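Local coordinates for protein thermostable carboxypeptidase 1 (Pyrococcus furiosus, PDB 1K9X) that releases amino acids one after another from the C-terminus of peptides, as a cobalt-dependent metallocarboxypeptidase of broad specificity that spares proline, glycine, aspartate and glutamate, at residues K130-L135 and K379-P384; E154-L159 and L372-E377; D348-E353 and I406-H411; I363-K368 and E385-E390. One frame throughout, in Å; residues are numbered along the deposited sequence.

Overall arrangement
All four contacts lie in the largely helical M32 fold, grouped around consecutive helices 359-375 and 383-395. Contact 4 pairs these helices directly. Contact 2 sets the C-terminal end of 359-375 against helix 155-163, and contact 1 the approach to 383-395 against the start of helix 132-149. Contact 3 joins loops flanking this pair in sequence. Along the chain, contact 2 nests within contact 1 and contact 4 within contact 3, while contact 3 crosses contacts 1 and 2. Centres of contacts 3 and 4 are 11 Å apart, bridged by the Asp409-Arg366 salt bridge; those of contacts 2 and 3, 22 Å. The set links helices away from the annotated sites to predicted-motif residues near the cobalt ligands.

Contact 1 (K130-L135 and K379-P384); sequences KFEPWL and KAKDLP
Glu132 and Ala380 bring the two backbones closest, their CA atoms 5.6 Å apart, where the first turn of helix 132-149 packs on the turn of helical phi/psi that leads into helix 383-395. This lies within the mostly helical M32 fold; no hydrogen bond joins the two segments directly, although Ala380 N bonds Asp136 OD1 one turn further along the helix. Ala380 fits its methyl against the helix: CB lies 3.3 Å from Glu132 O and 3.7 Å from Leu135 CB. One turn deeper, the isobutyl groups of Leu135 and Leu383 cross at a slant, and CD1 of Leu135 meets CD1 of Leu383 at 3.6 Å. Met373 of helix 359-375 packs on both leucines. The outer side belongs to Glu132. With CG trans to the backbone N (chi1 176°) and the chain extended beyond, its aliphatic part passes Ala380 CB and its carboxylate lies over Lys381 CB. The lysine chain then leads away, leaving NZ 6.2 Å from Glu132 OE1, too far for a salt bridge. An alanine in place of Glu132 would probably leave the water that accepts from Lys381 N without its carboxylate acceptor, and uncover Lys381 CB. This single water donates to Glu132 OE1 at 2.9 Å and accepts from Lys381 N at 2.9 Å.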
# COMPACT_ATOMS: atom_id res chain seq x y z
N LYS A 130 21.05 -28.81 15.24
CA LYS A 130 20.88 -28.39 13.86
C LYS A 130 21.10 -26.88 13.66
O LYS A 130 21.44 -26.44 12.56
CB LYS A 130 19.48 -28.80 13.37
CG LYS A 130 19.45 -29.22 11.90
CD LYS A 130 18.44 -30.33 11.65
CE LYS A 130 18.63 -30.96 10.28
NZ LYS A 130 17.86 -32.23 10.14
N PHE A 131 20.93 -26.10 14.72
CA PHE A 131 21.13 -24.66 14.65
C PHE A 131 22.49 -24.28 15.23
O PHE A 131 23.05 -23.24 14.89
CB PHE A 131 20.03 -23.93 15.42
CG PHE A 131 20.27 -22.44 15.58
CD1 PHE A 131 20.40 -21.62 14.46
CD2 PHE A 131 20.37 -21.87 16.84
CE1 PHE A 131 20.61 -20.24 14.61
CE2 PHE A 131 20.58 -20.50 17.00
CZ PHE A 131 20.70 -19.68 15.87
N GLU A 132 23.02 -25.14 16.08
CA GLU A 132 24.30 -24.88 16.73
C GLU A 132 25.43 -24.35 15.85
O GLU A 132 25.99 -23.30 16.14
CB GLU A 132 24.78 -26.13 17.47
CG GLU A 132 26.16 -25.94 18.08
CD GLU A 132 26.76 -27.23 18.59
OE1 GLU A 132 28.00 -27.32 18.62
OE2 GLU A 132 26.00 -28.16 18.96
N PRO A 133 25.80 -25.07 14.78
CA PRO A 133 26.89 -24.56 13.93
C PRO A 133 26.61 -23.22 13.28
O PRO A 133 27.53 -22.43 13.05
CB PRO A 133 27.10 -25.69 12.91
CG PRO A 133 25.74 -26.33 12.84
CD PRO A 133 25.31 -26.36 14.28
N TRP A 134 25.35 -22.95 12.98
CA TRP A 134 24.99 -21.67 12.40
C TRP A 134 25.17 -20.60 13.47
O TRP A 134 25.67 -19.51 13.19
CB TRP A 134 23.55 -21.68 11.89
CG TRP A 134 23.38 -22.58 10.72
CD1 TRP A 134 22.79 -23.82 10.71
CD2 TRP A 134 23.92 -22.39 9.41
NE1 TRP A 134 22.94 -24.41 9.48
CE2 TRP A 134 23.63 -23.55 8.66
CE3 TRP A 134 24.63 -21.35 8.80
CZ2 TRP A 134 24.03 -23.70 7.33
CZ3 TRP A 134 25.03 -21.50 7.47
CH2 TRP A 134 24.72 -22.67 6.75
N LEU A 135 24.79 -20.93 14.70
CA LEU A 135 24.94 -19.97 15.80
C LEU A 135 26.41 -19.59 15.93
O LEU A 135 26.75 -18.43 16.13
CB LEU A 135 24.43 -20.56 17.12
CG LEU A 135 23.73 -19.61 18.11
CD1 LEU A 135 23.55 -20.33 19.45
CD2 LEU A 135 24.52 -18.33 18.29
N LYS A 379 31.41 -21.27 22.78
CA LYS A 379 30.99 -22.14 21.69
C LYS A 379 29.48 -22.20 21.81
O LYS A 379 28.95 -22.19 22.91
CB LYS A 379 31.58 -23.55 21.86
CG LYS A 379 33.08 -23.57 22.14
CD LYS A 379 33.87 -22.82 21.08
CE LYS A 379 35.36 -22.80 21.43
NZ LYS A 379 36.15 -21.99 20.46
N ALA A 380 28.80 -22.24 20.67
CA ALA A 380 27.35 -22.30 20.67
C ALA A 380 26.83 -23.50 21.46
O ALA A 380 25.72 -23.47 21.99
CB ALA A 380 26.83 -22.35 19.23
N LYS A 381 27.63 -24.56 21.54
CA LYS A 381 27.22 -25.76 22.26
C LYS A 381 27.06 -25.55 23.76
O LYS A 381 26.35 -26.31 24.42
CB LYS A 381 28.21 -26.90 22.01
CG LYS A 381 29.64 -26.62 22.45
CD LYS A 381 30.52 -27.85 22.25
CE LYS A 381 31.99 -27.50 22.39
NZ LYS A 381 32.87 -28.69 22.15
N ASP A 382 27.70 -24.51 24.30
CA ASP A 382 27.61 -24.24 25.73
C ASP A 382 26.48 -23.29 26.11
O ASP A 382 26.13 -23.18 27.28
CB ASP A 382 28.93 -23.67 26.26
CG ASP A 382 30.09 -24.62 26.06
OD1 ASP A 382 29.96 -25.79 26.48
OD2 ASP A 382 31.12 -24.20 25.50
N LEU A 383 25.90 -22.61 25.13
CA LEU A 383 24.83 -21.65 25.41
C LEU A 383 23.54 -22.20 26.02
O LEU A 383 23.02 -21.62 26.98
CB LEU A 383 24.49 -20.84 24.16
CG LEU A 383 25.60 -19.90 23.68
CD1 LEU A 383 25.14 -19.16 22.43
CD2 LEU A 383 25.96 -18.91 24.79
N PRO A 384 23.01 -23.31 25.48
CA PRO A 384 21.77 -23.88 26.02
C PRO A 384 21.76 -23.99 27.54
O PRO A 384 20.82 -23.55 28.20
CB PRO A 384 21.69 -25.24 25.34
CG PRO A 384 22.37 -25.01 24.02
CD PRO A 384 23.57 -24.20 24.44
O HOH W 1 29.60 -25.06 19.47

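Contact 2 (E154-L159 and L372-E377); sequences EPYDAL and LMVSEE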
# COMPACT_ATOMS: atom_id res chain seq x y z
N GLU A 154 34.21 -2.10 25.17
CA GLU A 154 34.07 -3.51 24.80
C GLU A 154 33.40 -3.66 23.43
O GLU A 154 32.57 -2.84 23.04
CB GLU A 154 33.19 -4.24 25.81
CG GLU A 154 33.36 -3.85 27.25
CD GLU A 154 32.19 -4.29 28.09
OE1 GLU A 154 31.75 -5.45 27.93
OE2 GLU A 154 31.70 -3.48 28.92
N PRO A 155 33.72 -4.74 22.70
CA PRO A 155 33.14 -5.00 21.38
C PRO A 155 31.61 -4.89 21.37
O PRO A 155 31.01 -4.45 20.39
CB PRO A 155 33.61 -6.43 21.08
CG PRO A 155 34.94 -6.49 21.78
CD PRO A 155 34.63 -5.83 23.10
N TYR A 156 30.99 -5.31 22.47
CA TYR A 156 29.55 -5.27 22.58
C TYR A 156 28.97 -3.86 22.50
O TYR A 156 27.80 -3.69 22.12
CB TYR A 156 29.11 -5.95 23.89
CG TYR A 156 27.63 -6.32 23.94
CD1 TYR A 156 26.81 -5.84 24.97
CD2 TYR A 156 27.05 -7.13 22.95
CE1 TYR A 156 25.45 -6.17 25.01
CE2 TYR A 156 25.69 -7.46 22.99
CZ TYR A 156 24.90 -6.97 24.02
OH TYR A 156 23.57 -7.30 24.08
N ASP A 157 29.76 -2.85 22.84
CA ASP A 157 29.26 -1.47 22.77
C ASP A 157 28.88 -1.14 21.34
O ASP A 157 27.89 -0.44 21.10
CB ASP A 157 30.30 -0.47 23.25
CG ASP A 157 30.71 -0.71 24.68
OD1 ASP A 157 29.88 -1.21 25.47
OD2 ASP A 157 31.87 -0.37 25.01
N ALA A 158 29.67 -1.65 20.40
CA ALA A 158 29.44 -1.42 18.98
C ALA A 158 28.08 -1.90 18.51
O ALA A 158 27.39 -1.21 17.78
CB ALA A 158 30.52 -2.12 18.16
N LEU A 159 27.70 -3.10 18.93
CA LEU A 159 26.43 -3.68 18.51
C LEU A 159 25.26 -3.02 19.21
O LEU A 159 24.20 -2.79 18.62
CB LEU A 159 26.46 -5.19 18.78
CG LEU A 159 27.65 -5.89 18.14
CD1 LEU A 159 27.62 -7.38 18.44
CD2 LEU A 159 27.63 -5.65 16.65
N LEU A 372 28.92 -12.19 26.74
CA LEU A 372 29.97 -13.22 26.79
C LEU A 372 30.28 -13.74 25.40
O LEU A 372 31.43 -14.03 25.09
CB LEU A 372 29.54 -14.38 27.70
CG LEU A 372 29.70 -14.18 29.21
CD1 LEU A 372 29.07 -12.86 29.64
CD2 LEU A 372 29.06 -15.34 29.94
N MET A 373 29.25 -13.86 24.56
CA MET A 373 29.41 -14.33 23.19
C MET A 373 30.30 -13.42 22.34
O MET A 373 31.18 -13.89 21.63
CB MET A 373 28.04 -14.42 22.50
CG MET A 373 27.18 -15.60 22.93
SD MET A 373 25.46 -15.42 22.39
CE MET A 373 25.67 -15.49 20.63
N VAL A 374 30.04 -12.12 22.42
CA VAL A 374 30.78 -11.13 21.65
C VAL A 374 32.09 -10.74 22.33
O VAL A 374 33.01 -10.24 21.69
CB VAL A 374 29.94 -9.86 21.43
CG1 VAL A 374 30.60 -8.96 20.41
CG2 VAL A 374 28.53 -10.24 21.00
N SER A 375 32.16 -10.97 23.64
CA SER A 375 33.34 -10.63 24.41
C SER A 375 34.33 -11.78 24.47
O SER A 375 35.44 -11.67 23.94
CB SER A 375 32.95 -10.21 25.83
OG SER A 375 32.14 -9.05 25.79
N GLU A 376 33.95 -12.90 25.09
CA GLU A 376 34.84 -14.04 25.19
C GLU A 376 34.64 -15.09 24.10
O GLU A 376 33.85 -14.90 23.18
CB GLU A 376 34.72 -14.71 26.57
CG GLU A 376 35.96 -15.55 26.94
CD GLU A 376 37.23 -14.71 27.03
OE1 GLU A 376 38.23 -15.06 26.36
OE2 GLU A 376 37.22 -13.70 27.77
N GLU A 377 35.37 -16.20 24.21
CA GLU A 377 35.29 -17.26 23.22
C GLU A 377 34.34 -18.36 23.65
O GLU A 377 34.77 -19.37 24.21
CB GLU A 377 36.68 -17.86 22.98
CG GLU A 377 37.80 -16.81 22.94
CD GLU A 377 37.51 -15.69 21.96
OE1 GLU A 377 37.39 -15.98 20.75
OE2 GLU A 377 37.41 -14.52 22.41
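Val374 carries the contact between the last turn of helix 359-375 and the first turn of helix 155-163, an apolar helix-helix junction in the mostly helical M32 fold. From CA, its CB heads toward the opposing helix and there splits into two methyls. CG1, anti to the backbone N at chi1 -169°, touches Pro155 CB at 4.0 Å; the same proline carbon also rests 3.9 Å from Val374 O. CG2 branches the other way and comes obliquely to the Tyr156 ring, 4.0 Å from CD2, the two side chains crossing at about a right angle. Both methyls end on one atom: Leu159 reaches out to meet the valine tip to tip, its CD1 lying 3.9 Å from CG1 and equally far from CG2 of Val374. Ile417, from a loop, packs on Val374 and Leu159 alike. Polar groups at the border look to neighbours in the helix 359-375: Glu154 forms a salt bridge with Arg371, Tyr156 OH bonds Glu370, and Ser375 OG bonds Arg371 O. The start of helix 155-163 is tied by a nearly straight bond (177°) from Glu154 N to Asp157 OD2, 2.9 Å long, which meets the oxygen from above the carboxylate plane.

Contact 3 (D348-E353 and I406-H411); sequences DFIRTE and ILQDIH
Gln408 OE1 accepts the backbone N-H of Arg351 in an almost straight hydrogen bond, 2.9 Å long with an angle of 175° at the hydrogen. The donor is tilted modestly from the plane of the amide carbonyl. Ile350 slants across the glutamine stem, its CD1 4.0 Å from Gln408 CG. Next to this, Arg351 extends from the backbone and bends at chi3 (132°), which brings NH1 to Asp409 OD2 at 2.8 Å. This is a salt bridge, but its hydrogen bond is weak: guanidinium and carboxylate stand 80° apart and the hydrogen points well off line. Arg351 NH2 lies 4.0 Å from NE2 of His411, approaching the ring obliquely. A water ties the two polar acceptors together, donating to Gln408 OE1 and to Asp409 OD2, each at 2.8 Å. In the outer shell, Arg366 holds Asp409 through a salt bridge to OD1, while Tyr423 meets Arg351 in a cation-pi contact. Asp409 is thus shared between two arginines, Arg351 taking OD2 and Arg366 taking OD1. The contact joins residues of the predicted I/NRXXA/SD and GXXQDXHW motifs of M32 peptidases, and the Arg351 side chain lies about 8 Å from that of the cobalt ligand Glu299, consistent with a place at the edge of the metal-dependent active site.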
# COMPACT_ATOMS: atom_id res chain seq x y z
N ASP A 348 7.61 -17.72 33.63
CA ASP A 348 7.36 -18.62 32.50
C ASP A 348 8.63 -18.79 31.69
O ASP A 348 9.63 -18.16 31.98
CB ASP A 348 6.30 -18.05 31.56
CG ASP A 348 4.94 -17.96 32.19
OD1 ASP A 348 4.55 -18.93 32.89
OD2 ASP A 348 4.25 -16.92 31.98
N PHE A 349 8.55 -19.62 30.66
CA PHE A 349 9.70 -19.86 29.80
C PHE A 349 9.74 -18.90 28.62
O PHE A 349 10.81 -18.50 28.19
CB PHE A 349 9.70 -21.29 29.24
CG PHE A 349 9.52 -22.38 30.27
CD1 PHE A 349 8.29 -23.02 30.41
CD2 PHE A 349 10.59 -22.78 31.06
CE1 PHE A 349 8.13 -24.07 31.33
CE2 PHE A 349 10.43 -23.82 31.99
CZ PHE A 349 9.20 -24.47 32.11
N ILE A 350 8.57 -18.54 28.09
CA ILE A 350 8.50 -17.68 26.92
C ILE A 350 8.47 -16.18 27.22
O ILE A 350 7.57 -15.68 27.91
CB ILE A 350 7.27 -18.04 26.02
CG1 ILE A 350 7.14 -19.56 25.87
CG2 ILE A 350 7.44 -17.44 24.63
CD1 ILE A 350 8.36 -20.22 25.21
N ARG A 351 9.45 -15.48 26.68
CA ARG A 351 9.62 -14.05 26.84
C ARG A 351 8.40 -13.23 26.38
O ARG A 351 7.91 -12.36 27.09
CB ARG A 351 10.87 -13.62 26.08
CG ARG A 351 11.07 -12.12 25.95
CD ARG A 351 12.19 -11.79 24.96
NE ARG A 351 11.75 -10.77 24.01
CZ ARG A 351 11.18 -11.03 22.84
NH1 ARG A 351 10.97 -12.27 22.45
NH2 ARG A 351 10.79 -10.03 22.07
N THR A 352 7.91 -13.52 25.18
CA THR A 352 6.77 -12.79 24.63
C THR A 352 5.50 -12.95 25.46
O THR A 352 4.50 -12.29 25.19
CB THR A 352 6.46 -13.24 23.20
OG1 THR A 352 6.22 -14.65 23.18
CG2 THR A 352 7.62 -12.92 22.27
N GLU A 353 5.52 -13.83 26.45
CA GLU A 353 4.33 -14.04 27.28
C GLU A 353 4.53 -13.54 28.71
O GLU A 353 3.60 -13.53 29.49
CB GLU A 353 3.99 -15.54 27.34
CG GLU A 353 2.54 -15.85 27.06
CD GLU A 353 2.24 -15.91 25.57
OE1 GLU A 353 2.57 -14.94 24.85
OE2 GLU A 353 1.67 -16.93 25.12
N ILE A 406 16.65 -21.52 24.78
CA ILE A 406 17.38 -20.79 23.75
C ILE A 406 16.82 -20.79 22.33
O ILE A 406 17.20 -19.95 21.52
CB ILE A 406 18.85 -21.27 23.71
CG1 ILE A 406 19.64 -20.45 22.68
CG2 ILE A 406 18.91 -22.74 23.38
CD1 ILE A 406 21.13 -20.71 22.72
N LEU A 407 15.92 -21.71 22.01
CA LEU A 407 15.36 -21.74 20.66
C LEU A 407 14.08 -20.93 20.54
O LEU A 407 13.39 -21.01 19.53
CB LEU A 407 15.13 -23.19 20.22
CG LEU A 407 16.10 -23.76 19.19
CD1 LEU A 407 17.50 -23.19 19.36
CD2 LEU A 407 16.11 -25.28 19.30
N GLN A 408 13.78 -20.16 21.59
CA GLN A 408 12.59 -19.30 21.67
C GLN A 408 12.41 -18.32 20.51
O GLN A 408 11.44 -18.42 19.77
CB GLN A 408 12.63 -18.46 22.93
CG GLN A 408 12.06 -19.09 24.14
CD GLN A 408 11.93 -18.08 25.23
OE1 GLN A 408 11.28 -17.04 25.06
NE2 GLN A 408 12.55 -18.36 26.37
N ASP A 409 13.31 -17.36 20.38
CA ASP A 409 13.18 -16.39 19.30
C ASP A 409 14.25 -16.39 18.21
O ASP A 409 15.38 -16.87 18.40
CB ASP A 409 12.99 -14.97 19.84
CG ASP A 409 13.34 -14.83 21.30
OD1 ASP A 409 14.52 -14.95 21.65
OD2 ASP A 409 12.41 -14.59 22.10
N ILE A 410 13.83 -15.84 17.07
CA ILE A 410 14.61 -15.74 15.84
C ILE A 410 15.79 -14.79 15.90
O ILE A 410 16.73 -14.90 15.12
CB ILE A 410 13.72 -15.25 14.66
CG1 ILE A 410 12.36 -15.92 14.69
CG2 ILE A 410 14.40 -15.56 13.34
CD1 ILE A 410 11.39 -15.40 13.62
N HIS A 411 15.72 -13.84 16.82
CA HIS A 411 16.74 -12.81 16.96
C HIS A 411 18.19 -13.20 16.63
O HIS A 411 18.79 -12.59 15.75
CB HIS A 411 16.63 -12.21 18.35
CG HIS A 411 15.26 -11.68 18.65
ND1 HIS A 411 14.94 -10.34 18.58
CD2 HIS A 411 14.12 -12.33 18.98
CE1 HIS A 411 13.66 -10.19 18.86
NE2 HIS A 411 13.14 -11.38 19.11
O HOH W 2 10.01 -15.29 23.26

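Contact 4 (I363-K368 and E385-E390); sequences ILLRFK and EMWNDE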
# COMPACT_ATOMS: atom_id res chain seq x y z
N ILE A 363 15.18 -10.65 29.34
CA ILE A 363 16.08 -9.79 28.58
C ILE A 363 17.48 -9.79 29.20
O ILE A 363 18.49 -9.80 28.49
CB ILE A 363 15.57 -8.33 28.55
CG1 ILE A 363 14.16 -8.28 27.93
CG2 ILE A 363 16.51 -7.47 27.72
CD1 ILE A 363 14.12 -8.62 26.43
N LEU A 364 17.51 -9.76 30.53
CA LEU A 364 18.75 -9.76 31.30
C LEU A 364 19.63 -10.96 30.93
O LEU A 364 20.83 -10.81 30.65
CB LEU A 364 18.41 -9.78 32.80
CG LEU A 364 19.51 -9.98 33.85
CD1 LEU A 364 20.64 -9.02 33.61
CD2 LEU A 364 18.94 -9.78 35.25
N LEU A 365 19.04 -12.14 30.88
CA LEU A 365 19.81 -13.33 30.56
C LEU A 365 20.33 -13.27 29.13
O LEU A 365 21.44 -13.73 28.86
CB LEU A 365 18.97 -14.58 30.78
CG LEU A 365 17.97 -14.98 29.71
CD1 LEU A 365 18.68 -15.79 28.64
CD2 LEU A 365 16.86 -15.77 30.35
N ARG A 366 19.55 -12.72 28.21
CA ARG A 366 20.02 -12.60 26.83
C ARG A 366 21.18 -11.58 26.80
O ARG A 366 22.13 -11.71 26.03
CB ARG A 366 18.89 -12.14 25.89
CG ARG A 366 17.82 -13.20 25.63
CD ARG A 366 16.46 -12.73 26.08
NE ARG A 366 15.48 -13.80 26.24
CZ ARG A 366 14.86 -14.39 25.23
NH1 ARG A 366 15.12 -14.01 23.99
NH2 ARG A 366 13.97 -15.34 25.46
N PHE A 367 21.08 -10.56 27.65
CA PHE A 367 22.14 -9.57 27.72
C PHE A 367 23.42 -10.25 28.19
O PHE A 367 24.47 -10.06 27.59
CB PHE A 367 21.76 -8.44 28.69
CG PHE A 367 22.94 -7.66 29.20
CD1 PHE A 367 23.86 -7.10 28.32
CD2 PHE A 367 23.15 -7.51 30.57
CE1 PHE A 367 24.97 -6.40 28.80
CE2 PHE A 367 24.26 -6.81 31.06
CZ PHE A 367 25.17 -6.25 30.17
N LYS A 368 23.31 -11.05 29.24
CA LYS A 368 24.49 -11.74 29.77
C LYS A 368 25.12 -12.67 28.75
O LYS A 368 26.33 -12.61 28.53
CB LYS A 368 24.15 -12.51 31.05
CG LYS A 368 24.00 -11.63 32.28
CD LYS A 368 24.08 -12.43 33.58
CE LYS A 368 23.95 -11.51 34.81
NZ LYS A 368 25.02 -10.46 34.90
N GLU A 385 22.81 -24.59 28.10
CA GLU A 385 22.90 -24.78 29.54
C GLU A 385 23.16 -23.48 30.29
O GLU A 385 22.69 -23.33 31.43
CB GLU A 385 23.97 -25.82 29.88
CG GLU A 385 23.48 -27.27 29.81
CD GLU A 385 22.28 -27.53 30.70
OE1 GLU A 385 21.14 -27.36 30.23
OE2 GLU A 385 22.48 -27.88 31.88
N MET A 386 23.91 -22.56 29.70
CA MET A 386 24.13 -21.28 30.37
C MET A 386 22.74 -20.63 30.41
O MET A 386 22.30 -20.10 31.43
CB MET A 386 25.11 -20.40 29.57
CG MET A 386 26.56 -20.89 29.58
SD MET A 386 27.71 -19.82 28.68
CE MET A 386 27.80 -20.62 27.17
N TRP A 387 22.04 -20.70 29.28
CA TRP A 387 20.71 -20.12 29.16
C TRP A 387 19.78 -20.62 30.26
O TRP A 387 19.11 -19.83 30.93
CB TRP A 387 20.12 -20.46 27.78
CG TRP A 387 18.76 -19.88 27.51
CD1 TRP A 387 17.60 -20.17 28.16
CD2 TRP A 387 18.43 -18.91 26.51
NE1 TRP A 387 16.56 -19.45 27.63
CE2 TRP A 387 17.05 -18.67 26.61
CE3 TRP A 387 19.17 -18.23 25.54
CZ2 TRP A 387 16.38 -17.76 25.78
CZ3 TRP A 387 18.52 -17.33 24.70
CH2 TRP A 387 17.13 -17.10 24.83
N ASN A 388 19.74 -21.93 30.47
CA ASN A 388 18.85 -22.49 31.47
C ASN A 388 19.22 -22.15 32.92
O ASN A 388 18.33 -22.00 33.76
CB ASN A 388 18.73 -24.01 31.27
CG ASN A 388 18.23 -24.37 29.89
OD1 ASN A 388 17.56 -23.57 29.23
ND2 ASN A 388 18.53 -25.58 29.45
N ASP A 389 20.51 -22.04 33.21
CA ASP A 389 20.94 -21.68 34.57
C ASP A 389 20.40 -20.29 34.91
O ASP A 389 19.83 -20.08 35.97
CB ASP A 389 22.47 -21.68 34.70
CG ASP A 389 23.08 -23.07 34.63
OD1 ASP A 389 22.44 -24.04 35.10
OD2 ASP A 389 24.21 -23.19 34.12
N GLU A 390 20.60 -19.34 33.99
CA GLU A 390 20.12 -17.97 34.20
C GLU A 390 18.64 -18.02 34.49
O GLU A 390 18.17 -17.44 35.46
CB GLU A 390 20.38 -17.11 32.96
CG GLU A 390 21.83 -16.70 32.79
CD GLU A 390 22.38 -16.03 34.04
OE1 GLU A 390 21.93 -14.92 34.39
OE2 GLU A 390 23.26 -16.64 34.69
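Leu365 fits between Trp387 and Glu390, at the point where helix 363-368 comes nearest to helix 385-390. Its CB packs on Glu390 CB at 3.6 Å, and its CG, turned between the backbone N and the carbonyl carbon (chi1 80°), sends CD1 over the indole. There the methyl makes a CH-pi contact, 3.8 Å from the centroid of the six-membered ring of Trp387 and only 12° off its normal. Arg366, next in sequence, reaches the far rim of the same ring. Its chain bends at chi2 and brings the guanidinium to the indole edge, NH2 lying 3.4 Å from CZ2 of Trp387. Seen from the arginine, Trp387 CH2 sits over the centre of one guanidinium face, with the two planes steeply inclined. The charge itself is met by Asp409, with Phe420 adding a cation-pi contact. An alanine at Arg366 would probably leave that aspartate without a mate for its OD1 and open a gap beside the benzo rim of Trp387. One turn after Leu365, Lys368 crosses Glu390 at about a right angle and lays CD 3.4 Å from Glu390 OE1, a contact of its aliphatic chain; the ammonium is more distant, and the carboxylate has its salt bridge with Arg393. The axes of the two segments, 363-368 and 385-390, come within 9.8 Å, with directions 143° apart. These neighbouring helices, joined by a brief connection, form a roughly antiparallel alpha-alpha hairpin within the mostly helical M32 fold.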